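Periplasmic binding protein (Veillonella parvula, PDB 4N01) probably captures a solute in the periplasm and hands it to an ABC-type importer, as periplasmic binding proteins generally do. Local coordinates at residues A[267-272]-A[287-292]; A[171-176]-A[187-192]. All blocks are in the same frame, centred on the assembly; numbering follows the deposited sequence. Where two conformers were deposited one is given.

Interaction 1 of 2, residues A[267-272]-A[287-292]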
loop_
_atom_site.group_PDB
_atom_site.type_symbol
_atom_site.label_atom_id
_atom_site.label_comp_id
_atom_site.label_asym_id
_atom_site.label_seq_id
_atom_site.Cartn_x
_atom_site.Cartn_y
_atom_site.Cartn_z
ATOM N N ILE A 267 1.198 -18.768 5.657
ATOM C CA ILE A 267 2.098 -17.682 6.006
ATOM C C ILE A 267 2.403 -16.866 4.751
ATOM O O ILE A 267 2.932 -17.382 3.761
ATOM C CB ILE A 267 3.419 -18.205 6.634
ATOM C CG1 ILE A 267 3.144 -18.804 8.019
ATOM C CG2 ILE A 267 4.432 -17.065 6.748
ATOM C CD1 ILE A 267 4.285 -19.668 8.539
ATOM N N ILE A 268 2.040 -15.588 4.781
ATOM C CA ILE A 268 2.233 -14.722 3.636
ATOM C C ILE A 268 3.506 -13.933 3.875
ATOM O O ILE A 268 3.640 -13.244 4.883
ATOM C CB ILE A 268 1.036 -13.752 3.480
ATOM C CG1 ILE A 268 -0.249 -14.539 3.189
ATOM C CG2 ILE A 268 1.299 -12.743 2.374
ATOM C CD1 ILE A 268 -1.549 -13.710 3.393
ATOM N N ILE A 269 4.438 -14.025 2.936
ATOM C CA ILE A 269 5.783 -13.518 3.140
ATOM C C ILE A 269 6.064 -12.373 2.178
ATOM O O ILE A 269 5.933 -12.531 0.959
ATOM C CB ILE A 269 6.816 -14.632 2.865
ATOM C CG1 ILE A 269 6.692 -15.745 3.925
ATOM C CG2 ILE A 269 8.238 -14.056 2.788
ATOM C CD1 ILE A 269 7.591 -16.947 3.640
ATOM N N ALA A 270 6.464 -11.227 2.716
ATOM C CA ALA A 270 6.822 -10.090 1.872
ATOM C C ALA A 270 8.209 -10.290 1.258
ATOM O O ALA A 270 9.195 -10.508 1.965
ATOM C CB ALA A 270 6.769 -8.782 2.668
ATOM N N ASP A 271 8.282 -10.207 -0.063
ATOM C CA ASP A 271 9.543 -10.373 -0.785
ATOM C C ASP A 271 10.143 -8.996 -1.112
ATOM O O ASP A 271 9.538 -8.202 -1.841
ATOM C CB ASP A 271 9.286 -11.197 -2.059
ATOM C CG ASP A 271 10.550 -11.485 -2.856
ATOM O OD1 ASP A 271 10.753 -12.653 -3.259
ATOM O OD2 ASP A 271 11.347 -10.558 -3.107
ATOM N N TYR A 272 11.332 -8.718 -0.578
ATOM C CA TYR A 272 11.984 -7.414 -0.775
ATOM C C TYR A 272 13.083 -7.428 -1.845
ATOM O O TYR A 272 14.065 -6.695 -1.737
ATOM C CB TYR A 272 12.546 -6.888 0.563
ATOM C CG TYR A 272 11.487 -6.312 1.490
ATOM C CD1 TYR A 272 11.122 -4.973 1.406
ATOM C CD2 TYR A 272 10.845 -7.107 2.433
ATOM C CE1 TYR A 272 10.151 -4.437 2.243
ATOM C CE2 TYR A 272 9.871 -6.577 3.277
ATOM C CZ TYR A 272 9.531 -5.241 3.175
ATOM O OH TYR A 272 8.569 -4.700 4.007
ATOM N N GLU A 287 13.201 -20.612 4.188
ATOM C CA GLU A 287 14.206 -21.478 4.796
ATOM C C GLU A 287 14.487 -21.073 6.246
ATOM O O GLU A 287 14.799 -21.925 7.081
ATOM C CB GLU A 287 15.491 -21.509 3.961
ATOM C CG GLU A 287 15.317 -22.224 2.615
ATOM C CD GLU A 287 14.714 -23.623 2.752
ATOM O OE1 GLU A 287 15.299 -24.466 3.479
ATOM O OE2 GLU A 287 13.651 -23.885 2.136
ATOM N N LYS A 288 14.352 -19.778 6.537
ATOM C CA LYS A 288 14.569 -19.253 7.886
ATOM C C LYS A 288 13.462 -19.760 8.808
ATOM O O LYS A 288 13.706 -20.095 9.973
ATOM C CB LYS A 288 14.573 -17.718 7.862
ATOM C CG LYS A 288 14.984 -17.042 9.168
ATOM C CD LYS A 288 16.480 -17.205 9.432
ATOM C CE LYS A 288 16.885 -16.633 10.791
ATOM N NZ LYS A 288 16.441 -15.223 10.946
ATOM N N ILE A 289 12.245 -19.833 8.270
ATOM C CA ILE A 289 11.098 -20.300 9.042
ATOM C C ILE A 289 11.199 -21.813 9.264
ATOM O O ILE A 289 11.023 -22.306 10.388
ATOM C CB ILE A 289 9.770 -19.905 8.356
ATOM C CG1 ILE A 289 9.560 -18.386 8.451
ATOM C CG2 ILE A 289 8.582 -20.645 8.972
ATOM C CD1 ILE A 289 8.394 -17.883 7.595
ATOM N N LYS A 290 11.518 -22.549 8.204
ATOM C CA LYS A 290 11.655 -23.999 8.287
ATOM C C LYS A 290 12.738 -24.423 9.261
ATOM O O LYS A 290 12.646 -25.490 9.856
ATOM C CB LYS A 290 11.994 -24.590 6.919
ATOM C CG LYS A 290 10.871 -24.570 5.896
ATOM C CD LYS A 290 11.407 -25.172 4.598
ATOM C CE LYS A 290 10.317 -25.561 3.627
ATOM N NZ LYS A 290 10.894 -26.426 2.552
ATOM N N ALA A 291 13.766 -23.595 9.415
ATOM C CA ALA A 291 14.927 -23.965 10.225
ATOM C C ALA A 291 14.722 -23.655 11.707
ATOM O O ALA A 291 15.568 -23.990 12.540
ATOM C CB ALA A 291 16.172 -23.262 9.713
ATOM N N ASN A 292 13.591 -23.031 12.027
ATOM C CA ASN A 292 13.269 -22.653 13.403
ATOM C C ASN A 292 12.475 -23.772 14.085
ATOM O O ASN A 292 11.301 -23.997 13.768
ATOM C CB ASN A 292 12.467 -21.355 13.394
ATOM C CG ASN A 292 12.285 -20.754 14.784
ATOM O OD1 ASN A 292 12.319 -21.454 15.797
ATOM N ND2 ASN A 292 12.083 -19.446 14.828
#
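Ile289 overlaps Ile267 and Ile269 with its terminal methyl, which rests against both; these residues of strand 266-270 point the same way because a strand turns alternate side chains to the same face. Its CD1 lies 4.1 Å from CG2 of Ile267 and also 4.1 Å from CD1 of Ile269. The two strand methyls stand 4.4 Å apart, Ile267 CG2 to Ile269 CD1, and the three carbons therefore form a nearly even triangle with the helix residue at one corner.

The two approaches differ. Ile269 and Ile289 reach toward each other and meet tip to tip, each ending in CD1. Ile267 and Ile289 instead slide past each other in opposite directions, and Ile267 offers its shorter branch, CG2. The torsions explain why Ile289 can span the distance from its helix: CG1 lies anti to the carbonyl carbon and chi2 is extended at 170°, which carries CD1 outward to the strand. The backbones stay well separated, with Ile267 CA 9.9 Å from Ile289 CA.

Phe306 of the neighbouring strand 306-309 touches all three isoleucines, and Val301 of helix 299-303 adds to the packing on Ile267 and Ile289. Backbone hydrogen bonds of Ile267 and Ile269 with Ile307 fix the strand beside 306-309.

Helix 280-290 thus sits in the connection between two adjacent parallel strands, 266-270 and 306-309, a beta-alpha-beta unit in which the helix packs on one face of the sheet. Ile289 belongs to its last turn, where Asn292 N bonds to Ile289 O at 3.1 Å. Polar ties to the strand end come earlier in the helix, Lys285 NZ to Ala270 O and Asp281 OD2 to Tyr272 N; the isoleucine patch itself rests on dispersion and the exclusion of water, so shape sets its fit.

Interaction 2 of 2, residues A[171-176]-A[187-192]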
loop_
_atom_site.group_PDB
_atom_site.type_symbol
_atom_site.label_atom_id
_atom_site.label_comp_id
_atom_site.label_asym_id
_atom_site.label_seq_id
_atom_site.Cartn_x
_atom_site.Cartn_y
_atom_site.Cartn_z
ATOM N N ASP A 171 -10.139 7.470 -1.827
ATOM C CA ASP A 171 -8.911 8.245 -2.059
ATOM C C ASP A 171 -8.647 8.422 -3.548
ATOM O O ASP A 171 -8.243 9.506 -3.994
ATOM C CB ASP A 171 -7.687 7.563 -1.444
ATOM C CG ASP A 171 -7.658 7.638 0.074
ATOM O OD1 ASP A 171 -8.261 8.571 0.669
ATOM O OD2 ASP A 171 -7.006 6.754 0.676
HETATM N N MSE A 172 -8.853 7.360 -4.321
HETATM C CA MSE A 172 -8.662 7.455 -5.766
HETATM C C MSE A 172 -9.649 8.446 -6.370
HETATM O O MSE A 172 -9.295 9.224 -7.252
HETATM C CB MSE A 172 -8.793 6.085 -6.432
HETATM C CG MSE A 172 -7.546 5.208 -6.248
HETATM SE SE MSE A 172 -6.034 5.897 -7.302
HETATM C CE MSE A 172 -6.418 5.012 -8.981
ATOM N N ILE A 173 -10.890 8.417 -5.885
ATOM C CA ILE A 173 -11.903 9.354 -6.364
ATOM C C ILE A 173 -11.519 10.795 -6.031
ATOM O O ILE A 173 -11.610 11.690 -6.882
ATOM C CB ILE A 173 -13.288 9.046 -5.768
ATOM C CG1 ILE A 173 -13.724 7.630 -6.160
ATOM C CG2 ILE A 173 -14.315 10.058 -6.251
ATOM C CD1 ILE A 173 -14.015 7.473 -7.641
ATOM N N LYS A 174 -11.080 11.009 -4.792
ATOM C CA LYS A 174 -10.654 12.335 -4.337
ATOM C C LYS A 174 -9.465 12.847 -5.146
ATOM O O LYS A 174 -9.423 14.015 -5.553
ATOM C CB LYS A 174 -10.270 12.280 -2.853
ATOM C CG LYS A 174 -10.026 13.646 -2.222
ATOM C CD LYS A 174 -11.315 14.473 -2.142
ATOM C CE LYS A 174 -11.089 15.715 -1.299
ATOM N NZ LYS A 174 -12.330 16.515 -1.160
ATOM N N LEU A 175 -8.487 11.975 -5.362
ATOM C CA LEU A 175 -7.322 12.339 -6.176
ATOM C C LEU A 175 -7.786 12.729 -7.570
ATOM O O LEU A 175 -7.344 13.745 -8.129
ATOM C CB LEU A 175 -6.326 11.173 -6.246
ATOM C CG LEU A 175 -5.035 11.368 -7.051
ATOM C CD1 LEU A 175 -4.232 12.561 -6.558
ATOM C CD2 LEU A 175 -4.191 10.103 -6.968
ATOM N N GLY A 176 -8.702 11.929 -8.115
ATOM C CA GLY A 176 -9.329 12.235 -9.390
ATOM C C GLY A 176 -9.990 13.603 -9.392
ATOM O O GLY A 176 -9.803 14.378 -10.329
ATOM N N GLU A 187 -14.219 5.215 -13.184
ATOM C CA GLU A 187 -14.096 4.074 -14.084
ATOM C C GLU A 187 -13.175 3.016 -13.479
ATOM O O GLU A 187 -13.451 1.818 -13.580
ATOM C CB GLU A 187 -13.592 4.507 -15.468
ATOM C CG GLU A 187 -14.649 5.190 -16.334
ATOM C CD GLU A 187 -14.102 5.679 -17.664
ATOM O OE1 GLU A 187 -12.981 5.274 -18.042
ATOM O OE2 GLU A 187 -14.799 6.471 -18.336
ATOM N N TRP A 188 -12.093 3.456 -12.840
ATOM C CA TRP A 188 -11.160 2.517 -12.208
ATOM C C TRP A 188 -11.807 1.815 -11.022
ATOM O O TRP A 188 -11.725 0.590 -10.903
ATOM C CB TRP A 188 -9.865 3.209 -11.769
ATOM C CG TRP A 188 -8.841 2.268 -11.131
ATOM C CD1 TRP A 188 -7.922 1.479 -11.781
ATOM C CD2 TRP A 188 -8.630 2.053 -9.728
ATOM N NE1 TRP A 188 -7.172 0.766 -10.860
ATOM C CE2 TRP A 188 -7.585 1.110 -9.594
ATOM C CE3 TRP A 188 -9.237 2.557 -8.567
ATOM C CZ2 TRP A 188 -7.128 0.664 -8.344
ATOM C CZ3 TRP A 188 -8.782 2.114 -7.322
ATOM C CH2 TRP A 188 -7.736 1.180 -7.224
ATOM N N VAL A 189 -12.440 2.581 -10.142
ATOM C CA VAL A 189 -13.139 1.982 -9.010
ATOM C C VAL A 189 -14.197 0.990 -9.491
ATOM O O VAL A 189 -14.318 -0.113 -8.942
ATOM C CB VAL A 189 -13.781 3.057 -8.094
ATOM C CG1 VAL A 189 -14.748 2.419 -7.056
ATOM C CG2 VAL A 189 -12.682 3.856 -7.387
ATOM N N ALA A 190 -14.962 1.371 -10.513
ATOM C CA ALA A 190 -16.011 0.483 -11.022
ATOM C C ALA A 190 -15.433 -0.857 -11.470
ATOM O O ALA A 190 -15.993 -1.924 -11.176
ATOM C CB ALA A 190 -16.760 1.144 -12.172
ATOM N N ASP A 191 -14.313 -0.804 -12.183
ATOM C CA ASP A 191 -13.668 -2.024 -12.653
ATOM C C ASP A 191 -13.156 -2.864 -11.482
ATOM O O ASP A 191 -13.278 -4.090 -11.493
ATOM C CB ASP A 191 -12.529 -1.680 -13.609
ATOM C CG ASP A 191 -11.758 -2.898 -14.054
ATOM O OD1 ASP A 191 -12.280 -3.657 -14.903
ATOM O OD2 ASP A 191 -10.625 -3.103 -13.559
ATOM N N GLN A 192 -12.604 -2.208 -10.462
ATOM C CA GLN A 192 -12.097 -2.929 -9.300
ATOM C C GLN A 192 -13.243 -3.648 -8.607
ATOM O O GLN A 192 -13.083 -4.784 -8.165
ATOM C CB GLN A 192 -11.412 -1.978 -8.314
ATOM C CG GLN A 192 -10.203 -1.229 -8.887
ATOM C CD GLN A 192 -9.142 -2.153 -9.462
ATOM O OE1 GLN A 192 -9.012 -2.277 -10.681
ATOM N NE2 GLN A 192 -8.370 -2.796 -8.590
#
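Within the two segments the shortest hydrogen bond is the helical one from Leu175 N to Asp171 O, 2.8 Å; between the segments themselves, where Met172 meets Trp188, the contact is apolar. Met172, a selenomethionine, crosses the indole at about a right angle. Its CG comes within 3.5 Å of Trp188 CZ3, and bends at chi2 (-71°) and chi3 fold the chain back over the ring. There CE makes a CH-pi contact 3.9 Å from the centroid of the Trp188 six-membered ring, 17° off the normal, with SE farther above the same face in a Met-aromatic contact. Gln192 CG packs 3.5 Å above the plane of the Trp188 ring on the opposite face, so the indole is sandwiched.

Beside it, in one of the two conformers of Ile173, CD1 of Ile173 lies 3.9 Å from Val189 CG2, a contact that may not hold in the other. Cutting Trp188 back to an alanine is likely to leave the methyl of Met172 without an aromatic face and to part it from Gln192 CG by a gap. Met76 and Gln79 of helix 71-79 also touch Met172, tying the pair to the five-stranded lobe. Helices 165-178 and 182-203, joined by a short turn and running roughly antiparallel, form a helical hairpin.

Overall arrangement
Interaction 2 comes first along the chain and closes before interaction 1 opens. Their centres lie 34 Å apart on opposite sides of the chain's centre, with nearest atoms about 18 Å from each other, so the two do not touch. Interaction 1 belongs to the lobe built on the four-stranded parallel sheet, where it fastens helix 280-290 to strand 266-270. Interaction 2 joins helix 165-178, which follows the last strand of the five-stranded sheet, to the long helix 182-203, which leads into strand 209-214 of the other sheet. This agrees with the two-lobed, helix-linked architecture of this binding-protein class, in which solute is usually held between the lobes.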